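Local coordinates for foldase protein PrsA (Bacillus subtilis, PDB 4WO7), which assists the folding of secreted proteins outside the cell after translocation and has a peptidyl-prolyl cis-trans isomerase activity that is dispensable for this role in vivo, at residues 27-32 with 252-257; 37-42 with 85-90; 48-53 with 99-104. One frame throughout, in Å; residues are numbered along the deposited sequence.

In the fold
The three contacts follow helix 21-49 along its length. Interaction 1 ties it to the C-terminal loop near one end, interaction 2 to helix 81-101 in the middle, and interaction 3 joins the far ends of these same two helices. Interactions 1 and 2 have centres 17 Å apart and touch, Thr257 CG2 lying 3.5 Å from Thr38 OG1. Interactions 2 and 3 are 14 Å apart between centres, with nearest atoms about 4 Å apart, whereas 28 Å separates the centres of 1 and 3. All three lie in the helical part of the chain and leave the four-stranded sheet of the isomerase domain untouched; all reach the second subunit, interaction 3 through Lys48 alone.

Interaction 1. Residues 27-32 with 252-257; sequences NMKKTA and KDLKDT
Lys29 and Asp253 form the charged half of this contact. Lys29 NZ lies 3.0 Å from Asp253 OD2 in a salt bridge, reaching that oxygen from above the carboxylate plane. The ammonium has a second carboxylate, Asp251, just before the loop segment, so two acids share one lysine and probably hold it charged. To get there the lysine starts with CG anti to the backbone N (chi1 -162°), which sends the chain out from the helix, and then kinks at its third torsion (107°). The two side chains meet at about a right angle, with Lys29 CE 3.7 Å from Asp253 CB.

This pairing joins parts of the sequence more than 200 residues apart: residues 27-32 sit in the long N-terminal helix 21-49, residues 252-257 in the loop after strand 248-249. The N- and C-terminal regions that flank the PPIase domain therefore come together here, and a type II beta turn from Leu254 to Thr257 bends the loop. On its other flank the helix meets the second subunit, with Met28 against Gly33 and Ala32 against Ala32 of that chain.

The apolar half belongs to Leu254, which is buried. Its CD1 rests 4.0 Å from Lys29 CG, against the aliphatic start of the lysine, and its CD2 comes equally near the backbone O of Lys29.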
ATOM      1  N   ASN A  27      20.382 -11.457   1.517  1.00 69.93           N
ATOM      2  CA  ASN A  27      19.001 -11.231   1.936  1.00 71.83           C
ATOM      3  C   ASN A  27      18.338 -10.130   1.138  1.00 68.29           C
ATOM      4  O   ASN A  27      17.129 -10.157   0.925  1.00 74.77           O
ATOM      5  CB  ASN A  27      18.946 -10.895   3.424  1.00 70.96           C
ATOM      6  CG  ASN A  27      19.163 -12.108   4.294  1.00 73.72           C
ATOM      7  OD1 ASN A  27      18.216 -12.818   4.633  1.00 84.80           O
ATOM      8  ND2 ASN A  27      20.419 -12.372   4.640  1.00 68.01           N
HETATM    9  N   MSE A  28      19.129  -9.162   0.695  1.00 73.21           N
HETATM   10  CA  MSE A  28      18.617  -8.107  -0.167  1.00 74.01           C
HETATM   11  C   MSE A  28      18.147  -8.691  -1.485  1.00 61.62           C
HETATM   12  O   MSE A  28      17.165  -8.237  -2.071  1.00 64.60           O
HETATM   13  CB  MSE A  28      19.690  -7.053  -0.414  1.00 70.60           C
HETATM   14  CG  MSE A  28      19.875  -6.139   0.764  1.00 86.85           C
HETATM   15 SE   MSE A  28      20.960  -4.563   0.386  1.00 95.60          SE
HETATM   16  CE  MSE A  28      19.392  -3.519   0.285  1.00 88.28           C
ATOM     17  N   LYS A  29      18.855  -9.718  -1.936  1.00 61.39           N
ATOM     18  CA  LYS A  29      18.623 -10.272  -3.259  1.00 66.67           C
ATOM     19  C   LYS A  29      17.313 -11.058  -3.305  1.00 69.57           C
ATOM     20  O   LYS A  29      16.616 -11.059  -4.321  1.00 78.22           O
ATOM     21  CB  LYS A  29      19.783 -11.168  -3.671  1.00 71.74           C
ATOM     22  CG  LYS A  29      19.823 -11.424  -5.161  1.00 70.92           C
ATOM     23  CD  LYS A  29      21.144 -12.024  -5.581  1.00 81.58           C
ATOM     24  CE  LYS A  29      20.964 -13.487  -5.928  1.00 87.20           C
ATOM     25  NZ  LYS A  29      22.257 -14.178  -6.154  1.00 95.00           N
ATOM     26  N   LYS A  30      16.992 -11.735  -2.205  1.00 70.31           N
ATOM     27  CA  LYS A  30      15.789 -12.555  -2.129  1.00 74.89           C
ATOM     28  C   LYS A  30      14.598 -11.607  -2.096  1.00 73.21           C
ATOM     29  O   LYS A  30      13.512 -11.912  -2.590  1.00 78.35           O
ATOM     30  CB  LYS A  30      15.784 -13.431  -0.877  1.00 84.12           C
ATOM     31  CG  LYS A  30      16.859 -14.500  -0.821  1.00 91.36           C
ATOM     32  CD  LYS A  30      17.027 -14.987   0.602  1.00104.93           C
ATOM     33  CE  LYS A  30      18.167 -15.969   0.745  1.00116.87           C
ATOM     34  NZ  LYS A  30      18.511 -16.138   2.186  1.00118.75           N
ATOM     35  N   THR A  31      14.841 -10.441  -1.504  1.00 72.28           N
ATOM     36  CA  THR A  31      13.821  -9.428  -1.272  1.00 73.22           C
ATOM     37  C   THR A  31      13.641  -8.447  -2.414  1.00 69.64           C
ATOM     38  O   THR A  31      12.529  -8.274  -2.910  1.00 69.28           O
ATOM     39  CB  THR A  31      14.171  -8.600  -0.005  1.00106.13           C
ATOM     40  OG1 THR A  31      14.189  -9.461   1.141  1.00107.40           O
ATOM     41  CG2 THR A  31      13.156  -7.496   0.241  1.00108.68           C
ATOM     42  N   ALA A  32      14.732  -7.818  -2.833  1.00 63.69           N
ATOM     43  CA  ALA A  32      14.662  -6.677  -3.736  1.00 65.42           C
ATOM     44  C   ALA A  32      15.452  -6.902  -5.018  1.00 64.34           C
ATOM     45  O   ALA A  32      15.479  -6.035  -5.890  1.00 68.81           O
ATOM     46  CB  ALA A  32      15.155  -5.436  -3.023  1.00 64.22           C
ATOM     47  N   LYS A 252      21.509 -17.500 -11.464  1.00107.71           N
ATOM     48  CA  LYS A 252      20.403 -18.457 -11.472  1.00107.25           C
ATOM     49  C   LYS A 252      19.244 -18.031 -10.580  1.00106.15           C
ATOM     50  O   LYS A 252      18.083 -18.252 -10.928  1.00108.93           O
ATOM     51  CB  LYS A 252      20.845 -19.867 -11.064  1.00113.61           C
ATOM     52  CG  LYS A 252      21.730 -20.579 -12.079  1.00116.16           C
ATOM     53  CD  LYS A 252      22.108 -21.984 -11.605  1.00124.37           C
ATOM     54  CE  LYS A 252      20.865 -22.882 -11.601  1.00126.64           C
ATOM     55  NZ  LYS A 252      21.118 -24.299 -11.230  1.00130.89           N
ATOM     56  N   ASP A 253      19.552 -17.431  -9.434  1.00104.05           N
ATOM     57  CA  ASP A 253      18.521 -17.092  -8.461  1.00100.84           C
ATOM     58  C   ASP A 253      17.544 -16.084  -9.037  1.00 94.04           C
ATOM     59  O   ASP A 253      16.366 -16.091  -8.682  1.00 96.55           O
ATOM     60  CB  ASP A 253      19.134 -16.505  -7.189  1.00107.67           C
ATOM     61  CG  ASP A 253      20.252 -17.355  -6.631  1.00116.34           C
ATOM     62  OD1 ASP A 253      19.955 -18.362  -5.955  1.00125.12           O
ATOM     63  OD2 ASP A 253      21.429 -17.006  -6.860  1.00116.18           O
ATOM     64  N   LEU A 254      18.030 -15.227  -9.931  1.00 89.28           N
ATOM     65  CA  LEU A 254      17.204 -14.155 -10.472  1.00 88.87           C
ATOM     66  C   LEU A 254      16.836 -14.383 -11.925  1.00 83.55           C
ATOM     67  O   LEU A 254      16.302 -13.481 -12.578  1.00 75.12           O
ATOM     68  CB  LEU A 254      17.920 -12.813 -10.362  1.00 95.70           C
ATOM     69  CG  LEU A 254      18.267 -12.323  -8.965  1.00102.07           C
ATOM     70  CD1 LEU A 254      19.250 -11.181  -9.092  1.00101.41           C
ATOM     71  CD2 LEU A 254      17.008 -11.901  -8.234  1.00106.70           C
ATOM     72  N   LYS A 255      17.126 -15.568 -12.453  1.00 97.94           N
ATOM     73  CA  LYS A 255      16.740 -15.841 -13.829  1.00112.07           C
ATOM     74  C   LYS A 255      15.230 -15.710 -13.903  1.00110.97           C
ATOM     75  O   LYS A 255      14.547 -15.684 -12.879  1.00103.20           O
ATOM     76  CB  LYS A 255      17.186 -17.221 -14.317  1.00124.24           C
ATOM     77  CG  LYS A 255      18.635 -17.255 -14.756  1.00138.03           C
ATOM     78  CD  LYS A 255      19.072 -18.636 -15.194  1.00146.58           C
ATOM     79  CE  LYS A 255      20.495 -18.588 -15.716  1.00159.35           C
ATOM     80  NZ  LYS A 255      21.047 -19.930 -16.041  1.00151.61           N
ATOM     81  N   ASP A 256      14.721 -15.610 -15.119  1.00128.04           N
ATOM     82  CA  ASP A 256      13.293 -15.466 -15.359  1.00137.07           C
ATOM     83  C   ASP A 256      12.761 -14.128 -14.844  1.00124.60           C
ATOM     84  O   ASP A 256      11.546 -13.929 -14.749  1.00121.26           O
ATOM     85  CB  ASP A 256      12.531 -16.610 -14.684  1.00150.91           C
ATOM     86  CG  ASP A 256      13.123 -17.969 -15.002  1.00176.58           C
ATOM     87  OD1 ASP A 256      13.059 -18.394 -16.172  1.00161.09           O
ATOM     88  OD2 ASP A 256      13.670 -18.605 -14.074  1.00162.28           O
ATOM     89  N   THR A 257      13.668 -13.218 -14.497  1.00114.00           N
ATOM     90  CA  THR A 257      13.271 -11.899 -14.033  1.00 97.05           C
ATOM     91  C   THR A 257      12.650 -11.166 -15.215  1.00 87.43           C
ATOM     92  O   THR A 257      11.638 -10.484 -15.067  1.00 84.13           O
ATOM     93  CB  THR A 257      14.463 -11.113 -13.444  1.00 93.60           C
ATOM     94  OG1 THR A 257      14.892 -11.755 -12.235  1.00 90.85           O
ATOM     95  CG2 THR A 257      14.073  -9.676 -13.120  1.00 88.37           C
TER

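Interaction 2. Residues 37-42 with 85-90; sequences LTQLVQ and KEQVKY
Around Gln39 and Tyr90, whose CA atoms are 8.0 Å apart, segments 37-42 and 85-90 cross at 73° with their axes 11.4 Å apart at closest, a separation that long side chains have to bridge.

Tyr90 and Gln39 do the bridging together. The tyrosine ring extends to the other helix and lies under Gln39: CG of that glutamine sits over the centre of one face, 3.9 Å from the ring centroid, in a CH-pi contact. Because Gln39 CG is anti to its own backbone N (chi1 174°) and the chain stays extended, it runs from CG over the ring centre to the amide past the CD2/CE2 side, and that amide lies only 18° from the ring plane. Beyond the ring, Gln39 NE2 donates a somewhat bent hydrogen bond of 2.9 Å to Gln87 OE1. Gln87 bends at its second torsion to present that oxygen, its amide standing steeply to that of Gln39.

At the far end of the ring, Tyr90 OH donates to Gln42 OE1 at 2.5 Å, tilted well out of the carbonyl plane of the glutamine. Gln42 CB also approaches the ring, 3.9 Å from Tyr90 CE1. The same amide is held from its other end, Gln42 NE2 being hydrogen-bonded to Gln235 OE1 on helix 231-244, so the acceptor for the tyrosine has its rotation fixed.

Helix 231-244 covers this junction, with Val238 and Met242 against Gln42, while helix 81-101 is backed by helix 54-67, Val88 lying on Lys60 and Leu61. The arrangement is a steep helix-helix crossing spanned by an aromatic ring and glutamines, within the helical region that flanks the parvulin-type PPIase domain.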
ATOM      1  N   LEU A  37      17.180  -5.273 -10.190  1.00 54.99           N
ATOM      2  CA  LEU A  37      17.754  -5.750 -11.447  1.00 64.21           C
ATOM      3  C   LEU A  37      16.929  -5.249 -12.620  1.00 58.15           C
ATOM      4  O   LEU A  37      17.467  -4.925 -13.678  1.00 64.82           O
ATOM      5  CB  LEU A  37      17.835  -7.281 -11.488  1.00 61.16           C
ATOM      6  CG  LEU A  37      18.372  -7.849 -12.811  1.00 60.64           C
ATOM      7  CD1 LEU A  37      19.782  -7.347 -13.099  1.00 55.67           C
ATOM      8  CD2 LEU A  37      18.349  -9.372 -12.802  1.00 59.64           C
ATOM      9  N   THR A  38      15.617  -5.195 -12.423  1.00 61.42           N
ATOM     10  CA  THR A  38      14.701  -4.742 -13.464  1.00 63.15           C
ATOM     11  C   THR A  38      14.961  -3.278 -13.807  1.00 66.83           C
ATOM     12  O   THR A  38      15.043  -2.902 -14.982  1.00 66.47           O
ATOM     13  CB  THR A  38      13.226  -4.930 -13.028  1.00 60.20           C
ATOM     14  OG1 THR A  38      12.955  -6.327 -12.827  1.00 58.70           O
ATOM     15  CG2 THR A  38      12.258  -4.380 -14.076  1.00 52.52           C
ATOM     16  N   GLN A  39      15.107  -2.455 -12.775  1.00 70.54           N
ATOM     17  CA  GLN A  39      15.324  -1.024 -12.970  1.00 73.15           C
ATOM     18  C   GLN A  39      16.673  -0.778 -13.633  1.00 54.65           C
ATOM     19  O   GLN A  39      16.780   0.000 -14.580  1.00 61.39           O
ATOM     20  CB  GLN A  39      15.252  -0.281 -11.633  1.00103.01           C
ATOM     21  CG  GLN A  39      15.618   1.195 -11.711  1.00165.05           C
ATOM     22  CD  GLN A  39      15.373   1.918 -10.400  1.00141.82           C
ATOM     23  OE1 GLN A  39      14.877   1.336  -9.438  1.00143.04           O
ATOM     24  NE2 GLN A  39      15.714   3.197 -10.360  1.00142.57           N
ATOM     25  N   LEU A  40      17.697  -1.463 -13.138  1.00 49.10           N
ATOM     26  CA  LEU A  40      19.053  -1.309 -13.657  1.00 62.93           C
ATOM     27  C   LEU A  40      19.153  -1.617 -15.143  1.00 52.98           C
ATOM     28  O   LEU A  40      19.758  -0.880 -15.922  1.00 76.97           O
ATOM     29  CB  LEU A  40      20.017  -2.224 -12.897  1.00 60.65           C
ATOM     30  CG  LEU A  40      20.346  -1.851 -11.454  1.00 68.34           C
ATOM     31  CD1 LEU A  40      21.137  -2.972 -10.787  1.00 76.58           C
ATOM     32  CD2 LEU A  40      21.121  -0.537 -11.404  1.00 71.36           C
ATOM     33  N   VAL A  41      18.540  -2.725 -15.523  1.00 68.83           N
ATOM     34  CA  VAL A  41      18.556  -3.182 -16.898  1.00 64.59           C
ATOM     35  C   VAL A  41      17.734  -2.248 -17.790  1.00 59.21           C
ATOM     36  O   VAL A  41      18.169  -1.882 -18.885  1.00 64.21           O
ATOM     37  CB  VAL A  41      18.051  -4.634 -16.967  1.00 64.97           C
ATOM     38  CG1 VAL A  41      17.715  -5.048 -18.382  1.00 62.92           C
ATOM     39  CG2 VAL A  41      19.087  -5.569 -16.356  1.00 65.78           C
ATOM     40  N   GLN A  42      16.548  -1.870 -17.328  1.00 60.28           N
ATOM     41  CA  GLN A  42      15.700  -0.964 -18.100  1.00 59.14           C
ATOM     42  C   GLN A  42      16.317   0.425 -18.307  1.00 67.53           C
ATOM     43  O   GLN A  42      16.226   0.997 -19.394  1.00 62.17           O
ATOM     44  CB  GLN A  42      14.334  -0.808 -17.432  1.00 61.31           C
ATOM     45  CG  GLN A  42      13.435  -2.017 -17.590  1.00 60.64           C
ATOM     46  CD  GLN A  42      12.087  -1.845 -16.923  1.00 64.06           C
ATOM     47  OE1 GLN A  42      11.772  -0.774 -16.396  1.00 61.57           O
ATOM     48  NE2 GLN A  42      11.278  -2.902 -16.945  1.00 63.91           N
ATOM     49  N   LYS A  85      18.262  12.518  -9.148  1.00 96.81           N
ATOM     50  CA  LYS A  85      18.335  12.789 -10.576  1.00 97.42           C
ATOM     51  C   LYS A  85      18.207  11.488 -11.354  1.00 95.26           C
ATOM     52  O   LYS A  85      17.508  11.419 -12.362  1.00 86.95           O
ATOM     53  CB  LYS A  85      19.665  13.442 -10.927  1.00 98.89           C
ATOM     54  CG  LYS A  85      19.862  14.830 -10.383  1.00107.60           C
ATOM     55  CD  LYS A  85      21.219  15.347 -10.807  1.00120.39           C
ATOM     56  CE  LYS A  85      21.754  16.366  -9.823  1.00137.21           C
ATOM     57  NZ  LYS A  85      23.196  16.647 -10.053  1.00148.47           N
ATOM     58  N   GLU A  86      18.883  10.456 -10.856  1.00100.29           N
ATOM     59  CA  GLU A  86      18.868   9.135 -11.475  1.00112.37           C
ATOM     60  C   GLU A  86      17.458   8.565 -11.546  1.00 90.42           C
ATOM     61  O   GLU A  86      17.066   7.989 -12.560  1.00 83.92           O
ATOM     62  CB  GLU A  86      19.782   8.178 -10.707  1.00136.09           C
ATOM     63  CG  GLU A  86      21.269   8.386 -10.943  1.00151.83           C
ATOM     64  CD  GLU A  86      22.112   7.406 -10.150  1.00189.14           C
ATOM     65  OE1 GLU A  86      23.356   7.490 -10.218  1.00158.72           O
ATOM     66  OE2 GLU A  86      21.525   6.549  -9.455  1.00155.88           O
ATOM     67  N   GLN A  87      16.702   8.732 -10.465  1.00 81.93           N
ATOM     68  CA  GLN A  87      15.338   8.224 -10.391  1.00 73.18           C
ATOM     69  C   GLN A  87      14.428   8.975 -11.346  1.00 67.40           C
ATOM     70  O   GLN A  87      13.550   8.393 -11.986  1.00 69.11           O
ATOM     71  CB  GLN A  87      14.793   8.373  -8.970  1.00 83.26           C
ATOM     72  CG  GLN A  87      15.539   7.578  -7.921  1.00 84.86           C
ATOM     73  CD  GLN A  87      15.833   6.166  -8.359  1.00 82.43           C
ATOM     74  OE1 GLN A  87      14.924   5.406  -8.694  1.00 82.26           O
ATOM     75  NE2 GLN A  87      17.110   5.805  -8.371  1.00 87.10           N
ATOM     76  N   VAL A  88      14.657  10.278 -11.439  1.00 71.20           N
ATOM     77  CA  VAL A  88      13.909  11.124 -12.350  1.00 69.85           C
ATOM     78  C   VAL A  88      14.253  10.758 -13.787  1.00 70.72           C
ATOM     79  O   VAL A  88      13.373  10.710 -14.646  1.00 75.57           O
ATOM     80  CB  VAL A  88      14.190  12.617 -12.082  1.00 79.65           C
ATOM     81  CG1 VAL A  88      13.717  13.489 -13.247  1.00 82.77           C
ATOM     82  CG2 VAL A  88      13.527  13.046 -10.776  1.00 87.63           C
ATOM     83  N   LYS A  89      15.534  10.510 -14.048  1.00 72.93           N
ATOM     84  CA  LYS A  89      15.965  10.123 -15.381  1.00 70.12           C
ATOM     85  C   LYS A  89      15.279   8.824 -15.782  1.00 61.46           C
ATOM     86  O   LYS A  89      14.849   8.664 -16.923  1.00 73.46           O
ATOM     87  CB  LYS A  89      17.488   9.968 -15.454  1.00 75.03           C
ATOM     88  CG  LYS A  89      17.976   9.589 -16.848  1.00 73.50           C
ATOM     89  CD  LYS A  89      19.487   9.476 -16.945  1.00 82.53           C
ATOM     90  CE  LYS A  89      19.898   9.225 -18.386  1.00 93.83           C
ATOM     91  NZ  LYS A  89      21.349   8.952 -18.539  1.00103.43           N
ATOM     92  N   TYR A  90      15.165   7.906 -14.828  1.00 82.29           N
ATOM     93  CA  TYR A  90      14.515   6.629 -15.075  1.00 55.45           C
ATOM     94  C   TYR A  90      13.040   6.811 -15.418  1.00 59.05           C
ATOM     95  O   TYR A  90      12.546   6.186 -16.354  1.00 63.40           O
ATOM     96  CB  TYR A  90      14.675   5.703 -13.868  1.00 56.03           C
ATOM     97  CG  TYR A  90      13.946   4.386 -14.002  1.00 61.06           C
ATOM     98  CD1 TYR A  90      14.176   3.549 -15.086  1.00 63.02           C
ATOM     99  CD2 TYR A  90      13.048   3.963 -13.031  1.00 54.99           C
ATOM    100  CE1 TYR A  90      13.515   2.344 -15.211  1.00 64.69           C
ATOM    101  CE2 TYR A  90      12.389   2.749 -13.143  1.00 54.57           C
ATOM    102  CZ  TYR A  90      12.630   1.947 -14.236  1.00 62.50           C
ATOM    103  OH  TYR A  90      11.980   0.743 -14.365  1.00 67.72           O
TER

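Interaction 3. Residues 48-53 with 99-104; sequences KKYKVS and KDNIKV
Asn101 ND2, which lies 3.4 Å from Tyr50 OH, is hydrogen-bonded to the backbone O of Ala97, one turn back in its own helix; this bond sets the asparagine amide beside the phenol. The amide and ring planes stand 75° apart.

Asp100 meets the same ring at its edge. The two side chains approach from opposite directions, and the carboxylate is turned steeply to the ring, with Asp100 CG 3.6 Å from Tyr50 CE1 and OD2 close to the ring plane. Asp100 CB comes just as near to Tyr50 OH. Tyr50 CG is anti to its carbonyl carbon (chi1 -52°), which swings the ring away from the end of helix 21-49 and across to helix 81-101, where Lys96 and Ala97 also touch it.

Lys49, the last helical residue before Tyr50, lays its CG over one face of the ring toward the rim. Its NZ is 6.5 Å from Asp100 OD2, so any attraction between the charges acts only at a distance.

With an alanine in place of Tyr50 the ring is gone, which would probably open a gap between the two helix ends and leave the Asp100 side chain without its aromatic neighbour.

Tyr50 and Ile102 are each the first residue to leave a helix, so the contact is a surface meeting of two helix C-termini, bridged by a tyrosine from the loop that leads to the N-cap Ser53 of helix 54-67.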
ATOM      1  N   LYS A  48      20.171   4.032 -23.780  1.00 90.37           N
ATOM      2  CA  LYS A  48      20.863   3.850 -25.043  1.00 97.56           C
ATOM      3  C   LYS A  48      19.932   4.121 -26.226  1.00 97.01           C
ATOM      4  O   LYS A  48      20.366   4.610 -27.271  1.00 88.61           O
ATOM      5  CB  LYS A  48      21.471   2.451 -25.114  1.00101.37           C
ATOM      6  CG  LYS A  48      22.290   2.209 -26.361  1.00106.16           C
ATOM      7  CD  LYS A  48      23.015   0.890 -26.262  1.00109.76           C
ATOM      8  CE  LYS A  48      23.930   0.674 -27.446  1.00113.27           C
ATOM      9  NZ  LYS A  48      24.724  -0.572 -27.291  1.00117.11           N
ATOM     10  N   LYS A  49      18.652   3.797 -26.057  1.00107.05           N
ATOM     11  CA  LYS A  49      17.666   4.012 -27.112  1.00124.53           C
ATOM     12  C   LYS A  49      17.208   5.460 -27.130  1.00112.84           C
ATOM     13  O   LYS A  49      17.424   6.174 -28.108  1.00107.84           O
ATOM     14  CB  LYS A  49      16.470   3.077 -26.922  1.00151.46           C
ATOM     15  CG  LYS A  49      15.424   3.132 -28.034  1.00162.02           C
ATOM     16  CD  LYS A  49      14.485   1.938 -27.950  1.00202.37           C
ATOM     17  CE  LYS A  49      13.522   1.917 -29.126  1.00159.14           C
ATOM     18  NZ  LYS A  49      12.615   0.734 -29.107  1.00159.58           N
ATOM     19  N   TYR A  50      16.562   5.888 -26.050  1.00105.47           N
ATOM     20  CA  TYR A  50      16.074   7.253 -25.960  1.00 99.20           C
ATOM     21  C   TYR A  50      17.174   8.061 -25.317  1.00122.23           C
ATOM     22  O   TYR A  50      17.996   7.511 -24.582  1.00111.63           O
ATOM     23  CB  TYR A  50      14.788   7.319 -25.153  1.00 84.46           C
ATOM     24  CG  TYR A  50      13.782   6.341 -25.668  1.00 78.77           C
ATOM     25  CD1 TYR A  50      12.955   6.654 -26.734  1.00 79.11           C
ATOM     26  CD2 TYR A  50      13.693   5.079 -25.114  1.00 74.00           C
ATOM     27  CE1 TYR A  50      12.051   5.742 -27.217  1.00 77.86           C
ATOM     28  CE2 TYR A  50      12.799   4.161 -25.585  1.00 81.43           C
ATOM     29  CZ  TYR A  50      11.981   4.491 -26.641  1.00 84.59           C
ATOM     30  OH  TYR A  50      11.087   3.558 -27.102  1.00 88.59           O
ATOM     31  N   LYS A  51      17.199   9.360 -25.581  1.00165.00           N
ATOM     32  CA  LYS A  51      18.225  10.199 -24.993  1.00185.63           C
ATOM     33  C   LYS A  51      17.600  11.307 -24.181  1.00166.99           C
ATOM     34  O   LYS A  51      16.740  12.046 -24.658  1.00167.21           O
ATOM     35  CB  LYS A  51      19.136  10.778 -26.075  1.00211.65           C
ATOM     36  CG  LYS A  51      20.030   9.749 -26.747  1.00333.03           C
ATOM     37  CD  LYS A  51      21.124   9.274 -25.802  1.00239.86           C
ATOM     38  CE  LYS A  51      21.723   7.955 -26.254  1.00247.06           C
ATOM     39  NZ  LYS A  51      22.418   8.102 -27.562  1.00259.85           N
ATOM     40  N   VAL A  52      18.076  11.415 -22.947  1.00147.59           N
ATOM     41  CA  VAL A  52      17.581  12.387 -21.993  1.00124.46           C
ATOM     42  C   VAL A  52      18.711  13.282 -21.525  1.00121.89           C
ATOM     43  O   VAL A  52      19.732  12.812 -21.024  1.00118.55           O
ATOM     44  CB  VAL A  52      16.924  11.680 -20.788  1.00111.36           C
ATOM     45  CG1 VAL A  52      16.607  12.659 -19.664  1.00112.49           C
ATOM     46  CG2 VAL A  52      15.679  10.914 -21.237  1.00108.77           C
ATOM     47  N   SER A  53      18.509  14.580 -21.704  1.00127.27           N
ATOM     48  CA  SER A  53      19.479  15.586 -21.318  1.00137.46           C
ATOM     49  C   SER A  53      19.160  16.154 -19.946  1.00137.44           C
ATOM     50  O   SER A  53      18.034  16.044 -19.464  1.00133.85           O
ATOM     51  CB  SER A  53      19.518  16.696 -22.363  1.00148.51           C
ATOM     52  OG  SER A  53      18.248  17.315 -22.489  1.00153.95           O
ATOM     53  N   LYS A  99       5.585   6.421 -24.666  1.00 81.19           N
ATOM     54  CA  LYS A  99       5.053   7.258 -25.735  1.00 80.62           C
ATOM     55  C   LYS A  99       5.291   6.619 -27.102  1.00 92.20           C
ATOM     56  O   LYS A  99       4.416   6.653 -27.966  1.00 92.05           O
ATOM     57  CB  LYS A  99       5.656   8.660 -25.670  1.00 81.45           C
ATOM     58  CG  LYS A  99       4.960   9.565 -24.662  1.00 88.35           C
ATOM     59  CD  LYS A  99       5.768  10.816 -24.364  1.00 96.67           C
ATOM     60  CE  LYS A  99       5.085  11.663 -23.300  1.00106.29           C
ATOM     61  NZ  LYS A  99       5.873  12.878 -22.971  1.00114.61           N
ATOM     62  N   ASP A 100       6.471   6.043 -27.306  1.00 86.90           N
ATOM     63  CA  ASP A 100       6.783   5.423 -28.594  1.00 98.51           C
ATOM     64  C   ASP A 100       6.041   4.099 -28.802  1.00100.53           C
ATOM     65  O   ASP A 100       5.788   3.703 -29.941  1.00104.83           O
ATOM     66  CB  ASP A 100       8.291   5.201 -28.744  1.00105.73           C
ATOM     67  CG  ASP A 100       9.029   6.473 -29.119  1.00123.84           C
ATOM     68  OD1 ASP A 100       8.838   7.500 -28.430  1.00131.13           O
ATOM     69  OD2 ASP A 100       9.792   6.447 -30.112  1.00132.11           O
ATOM     70  N   ASN A 101       5.697   3.421 -27.710  1.00102.32           N
ATOM     71  CA  ASN A 101       5.160   2.062 -27.790  1.00107.62           C
ATOM     72  C   ASN A 101       3.660   1.974 -27.496  1.00107.72           C
ATOM     73  O   ASN A 101       3.002   1.022 -27.914  1.00117.22           O
ATOM     74  CB  ASN A 101       5.925   1.156 -26.824  1.00109.33           C
ATOM     75  CG  ASN A 101       7.325   0.844 -27.307  1.00114.30           C
ATOM     76  OD1 ASN A 101       7.571  -0.201 -27.907  1.00118.53           O
ATOM     77  ND2 ASN A 101       8.243   1.774 -27.082  1.00120.88           N
ATOM     78  N   ILE A 102       3.121   2.947 -26.763  1.00100.69           N
ATOM     79  CA  ILE A 102       1.673   3.003 -26.529  1.00104.20           C
ATOM     80  C   ILE A 102       0.957   3.600 -27.727  1.00125.11           C
ATOM     81  O   ILE A 102       1.375   4.630 -28.258  1.00120.22           O
ATOM     82  CB  ILE A 102       1.298   3.834 -25.285  1.00 99.96           C
ATOM     83  CG1 ILE A 102       1.799   3.150 -24.017  1.00100.59           C
ATOM     84  CG2 ILE A 102      -0.236   4.053 -25.212  1.00 86.76           C
ATOM     85  CD1 ILE A 102       1.643   3.991 -22.771  1.00100.02           C
ATOM     86  N   LYS A 103      -0.111   2.938 -28.158  1.00148.06           N
ATOM     87  CA  LYS A 103      -0.963   3.449 -29.226  1.00154.86           C
ATOM     88  C   LYS A 103      -2.423   3.499 -28.768  1.00137.37           C
ATOM     89  O   LYS A 103      -2.970   2.479 -28.345  1.00135.39           O
ATOM     90  CB  LYS A 103      -0.794   2.590 -30.474  1.00169.68           C
ATOM     91  CG  LYS A 103       0.642   2.601 -30.961  1.00210.53           C
ATOM     92  CD  LYS A 103       0.839   1.724 -32.172  1.00190.46           C
ATOM     93  CE  LYS A 103       2.289   1.744 -32.628  1.00190.37           C
ATOM     94  NZ  LYS A 103       2.500   0.935 -33.856  1.00196.15           N
ATOM     95  N   VAL A 104      -3.054   4.672 -28.842  1.00125.84           N
ATOM     96  CA  VAL A 104      -4.481   4.767 -28.532  1.00115.60           C
ATOM     97  C   VAL A 104      -5.269   4.638 -29.831  1.00111.28           C
ATOM     98  O   VAL A 104      -4.975   5.302 -30.827  1.00113.02           O
ATOM     99  CB  VAL A 104      -4.895   6.093 -27.812  1.00105.35           C
ATOM    100  CG1 VAL A 104      -3.852   6.500 -26.793  1.00100.14           C
ATOM    101  CG2 VAL A 104      -5.096   7.256 -28.774  1.00110.86           C
TER